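PDB 7EHP: chitin oligosaccahride binding protein NagB1 from Paenibacillus sp. FPU-7, which binds the chitin oligosaccharides N,N'-diacetylchitobiose and N,N',N''-triacetylchitotriose as a solute-binding protein, probably delivering them to a membrane transporter. Local coordinates for residues Glu50-Glu55 with Lys63-Phe68. Sequence-based numbering, arbitrary orientation.
Sequences EKLPAE and KIFDLF. With NAG (2-acetamido-2-deoxy-beta-D-glucopyranose), chain C; NAG (2-acetamido-2-deoxy-beta-D-glucopyranose), chain B.
Leu52 projects from helix 44-58 and sets its CD2 methyl obliquely against the ring of Phe65, 4.1 Å from CD1, the two side chains crossing at about a right angle. A branched aliphatic residue suits this buried place beside an aromatic ring. The same methyl lies 3.4 Å from Asp66 O, which takes a weak hydrogen bond from Asn47 ND2. With CG anti to the backbone N (chi1 -174°), the leucine extends toward strand 64-68, a parallel neighbour of strand 3-7 in the alpha/beta core of this periplasmic-binding-protein-like fold. The carboxylate of Asp66 hydrogen-bonds to Asn284 and Thr8.

At the strand's end, Phe68 turns its ring edge to two sugar oxygens: O6 of the chain C NAG lies in its plane, 3.5 Å from CE2, and O4 of the chain B NAG is 3.6 Å from CZ. The chain C acetamido O7 comes in above the ring plane near CZ. Arg48 makes a cation-pi contact with the ring. Trimming Phe68 to an alanine would probably strip these oxygens of their carbon neighbours and Arg48 of its pi partner. The weakly positive C-H edge suits sugar oxygens, so Phe68 probably adds shape and weak attraction, while Asp44, Asn284 and Arg17 hydrogen-bond the glycan.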
loop_
_atom_site.group_PDB
_atom_site.type_symbol
_atom_site.label_atom_id
_atom_site.label_comp_id
_atom_site.label_asym_id
_atom_site.label_seq_id
_atom_site.Cartn_x
_atom_site.Cartn_y
_atom_site.Cartn_z
ATOM N N GLU A 50 12.589 8.541 -4.089
ATOM C CA GLU A 50 13.861 9.170 -4.446
ATOM C C GLU A 50 14.342 8.817 -5.854
ATOM O O GLU A 50 14.518 9.712 -6.685
ATOM C CB GLU A 50 14.951 8.805 -3.442
ATOM C CG GLU A 50 14.784 9.504 -2.070
ATOM C CD GLU A 50 15.275 10.970 -2.059
ATOM O OE1 GLU A 50 14.458 11.884 -1.781
ATOM O OE2 GLU A 50 16.480 11.209 -2.313
ATOM N N LYS A 51 14.563 7.525 -6.130
ATOM C CA LYS A 51 15.211 7.115 -7.376
ATOM C C LYS A 51 14.378 7.495 -8.590
ATOM O O LYS A 51 14.858 8.195 -9.487
ATOM C CB LYS A 51 15.472 5.610 -7.361
ATOM C CG LYS A 51 16.341 5.121 -8.521
ATOM C CD LYS A 51 17.124 3.870 -8.119
ATOM C CE LYS A 51 18.167 3.470 -9.167
ATOM N NZ LYS A 51 19.311 4.429 -9.241
ATOM N N LEU A 52 13.126 7.011 -8.651
ATOM C CA LEU A 52 12.264 7.224 -9.814
ATOM C C LEU A 52 11.878 8.693 -9.995
ATOM O O LEU A 52 11.874 9.175 -11.139
ATOM C CB LEU A 52 11.003 6.344 -9.744
ATOM C CG LEU A 52 10.050 6.339 -10.937
ATOM C CD1 LEU A 52 10.771 6.003 -12.231
ATOM C CD2 LEU A 52 8.871 5.385 -10.731
ATOM N N PRO A 53 11.526 9.442 -8.936
ATOM C CA PRO A 53 11.321 10.891 -9.130
ATOM C C PRO A 53 12.515 11.576 -9.759
ATOM O O PRO A 53 12.348 12.443 -10.624
ATOM C CB PRO A 53 11.071 11.395 -7.698
ATOM C CG PRO A 53 10.394 10.254 -7.055
ATOM C CD PRO A 53 11.225 9.070 -7.539
ATOM N N ALA A 54 13.728 11.197 -9.353
ATOM C CA ALA A 54 14.918 11.803 -9.936
ATOM C C ALA A 54 15.032 11.460 -11.417
ATOM O O ALA A 54 15.228 12.349 -12.256
ATOM C CB ALA A 54 16.167 11.349 -9.180
ATOM N N GLU A 55 14.900 10.171 -11.756
ATOM C CA GLU A 55 14.963 9.752 -13.157
ATOM C C GLU A 55 13.882 10.426 -13.988
ATOM O O GLU A 55 14.117 10.793 -15.143
ATOM C CB GLU A 55 14.849 8.230 -13.251
ATOM C CG GLU A 55 15.960 7.517 -12.503
ATOM C CD GLU A 55 15.684 6.048 -12.266
ATOM O OE1 GLU A 55 16.660 5.274 -12.285
ATOM O OE2 GLU A 55 14.508 5.665 -12.047
ATOM N N LYS A 63 12.417 1.626 -18.741
ATOM C CA LYS A 63 11.405 1.451 -19.786
ATOM C C LYS A 63 10.094 0.936 -19.196
ATOM O O LYS A 63 9.010 1.349 -19.622
ATOM C CB LYS A 63 11.932 0.516 -20.881
ATOM C CG LYS A 63 13.154 1.075 -21.665
ATOM C CD LYS A 63 12.948 2.555 -22.037
ATOM C CE LYS A 63 14.151 3.199 -22.740
ATOM N NZ LYS A 63 15.468 2.909 -22.092
ATOM N N ILE A 64 10.178 0.066 -18.194
ATOM C CA ILE A 64 9.028 -0.430 -17.450
ATOM C C ILE A 64 9.352 -0.246 -15.971
ATOM O O ILE A 64 10.467 -0.562 -15.548
ATOM C CB ILE A 64 8.752 -1.919 -17.766
ATOM C CG1 ILE A 64 8.576 -2.144 -19.273
ATOM C CG2 ILE A 64 7.549 -2.443 -16.965
ATOM C CD1 ILE A 64 8.896 -3.570 -19.710
ATOM N N PHE A 65 8.399 0.272 -15.181
ATOM C CA PHE A 65 8.753 0.644 -13.811
ATOM C C PHE A 65 7.570 0.556 -12.861
ATOM O O PHE A 65 6.444 0.926 -13.205
ATOM C CB PHE A 65 9.333 2.063 -13.733
ATOM C CG PHE A 65 8.654 3.049 -14.638
ATOM C CD1 PHE A 65 7.493 3.701 -14.232
ATOM C CD2 PHE A 65 9.179 3.333 -15.891
ATOM C CE1 PHE A 65 6.867 4.621 -15.065
ATOM C CE2 PHE A 65 8.561 4.243 -16.727
ATOM C CZ PHE A 65 7.413 4.886 -16.323
ATOM N N ASP A 66 7.854 0.080 -11.656
ATOM C CA ASP A 66 6.878 0.124 -10.574
ATOM C C ASP A 66 6.412 1.564 -10.373
ATOM O O ASP A 66 7.225 2.456 -10.108
ATOM C CB ASP A 66 7.518 -0.439 -9.307
ATOM C CG ASP A 66 6.531 -0.618 -8.187
ATOM O OD1 ASP A 66 5.907 0.380 -7.764
ATOM O OD2 ASP A 66 6.370 -1.772 -7.737
ATOM N N LEU A 67 5.104 1.793 -10.507
ATOM C CA LEU A 67 4.546 3.138 -10.524
ATOM C C LEU A 67 3.303 3.191 -9.648
ATOM O O LEU A 67 2.557 2.215 -9.593
ATOM C CB LEU A 67 4.196 3.552 -11.969
ATOM C CG LEU A 67 3.425 4.854 -12.167
ATOM C CD1 LEU A 67 4.361 6.024 -11.925
ATOM C CD2 LEU A 67 2.783 4.901 -13.574
ATOM N N PHE A 68 3.078 4.324 -8.964
ATOM C CA PHE A 68 1.867 4.540 -8.169
ATOM C C PHE A 68 0.932 5.524 -8.862
ATOM O O PHE A 68 1.375 6.509 -9.460
ATOM C CB PHE A 68 2.197 5.056 -6.747
ATOM C CG PHE A 68 2.529 3.952 -5.804
ATOM C CD1 PHE A 68 3.778 3.349 -5.849
ATOM C CD2 PHE A 68 1.583 3.458 -4.929
ATOM C CE1 PHE A 68 4.104 2.295 -4.998
ATOM C CE2 PHE A 68 1.905 2.400 -4.076
ATOM C CZ PHE A 68 3.168 1.814 -4.126
HETATM C C1 NAG C . 2.571 0.661 -0.413
HETATM C C2 NAG C . 3.161 2.067 -0.384
HETATM C C3 NAG C . 2.244 3.004 0.388
HETATM C C4 NAG C . 0.847 2.968 -0.210
HETATM C C5 NAG C . 0.331 1.531 -0.261
HETATM C C6 NAG C . -1.017 1.401 -0.934
HETATM C C7 NAG C . 5.563 2.570 -0.513
HETATM C C8 NAG C . 6.869 2.528 0.197
HETATM N N2 NAG C . 4.511 2.085 0.163
HETATM O O3 NAG C . 2.762 4.324 0.319
HETATM O O4 NAG C . -0.050 3.746 0.571
HETATM O O5 NAG C . 1.246 0.698 -0.985
HETATM O O6 NAG C . -1.031 2.002 -2.223
HETATM O O7 NAG C . 5.454 3.035 -1.653
HETATM C C1 NAG B . 3.985 -3.778 -2.801
HETATM C C2 NAG B . 2.583 -3.224 -3.046
HETATM C C3 NAG B . 2.521 -1.752 -2.637
HETATM C C4 NAG B . 3.129 -1.518 -1.250
HETATM C C5 NAG B . 4.454 -2.276 -1.091
HETATM C C6 NAG B . 5.069 -2.218 0.292
HETATM C C7 NAG B . 1.623 -4.491 -4.929
HETATM C C8 NAG B . 1.242 -4.444 -6.380
HETATM N N2 NAG B . 2.180 -3.379 -4.436
HETATM O O1 NAG B . 4.045 -5.099 -3.214
HETATM O O3 NAG B . 1.165 -1.315 -2.698
HETATM O O4 NAG B . 3.474 -0.139 -1.170
HETATM O O5 NAG B . 4.300 -3.660 -1.431
HETATM O O6 NAG B . 6.420 -2.672 0.247
HETATM O O7 NAG B . 1.444 -5.495 -4.241
#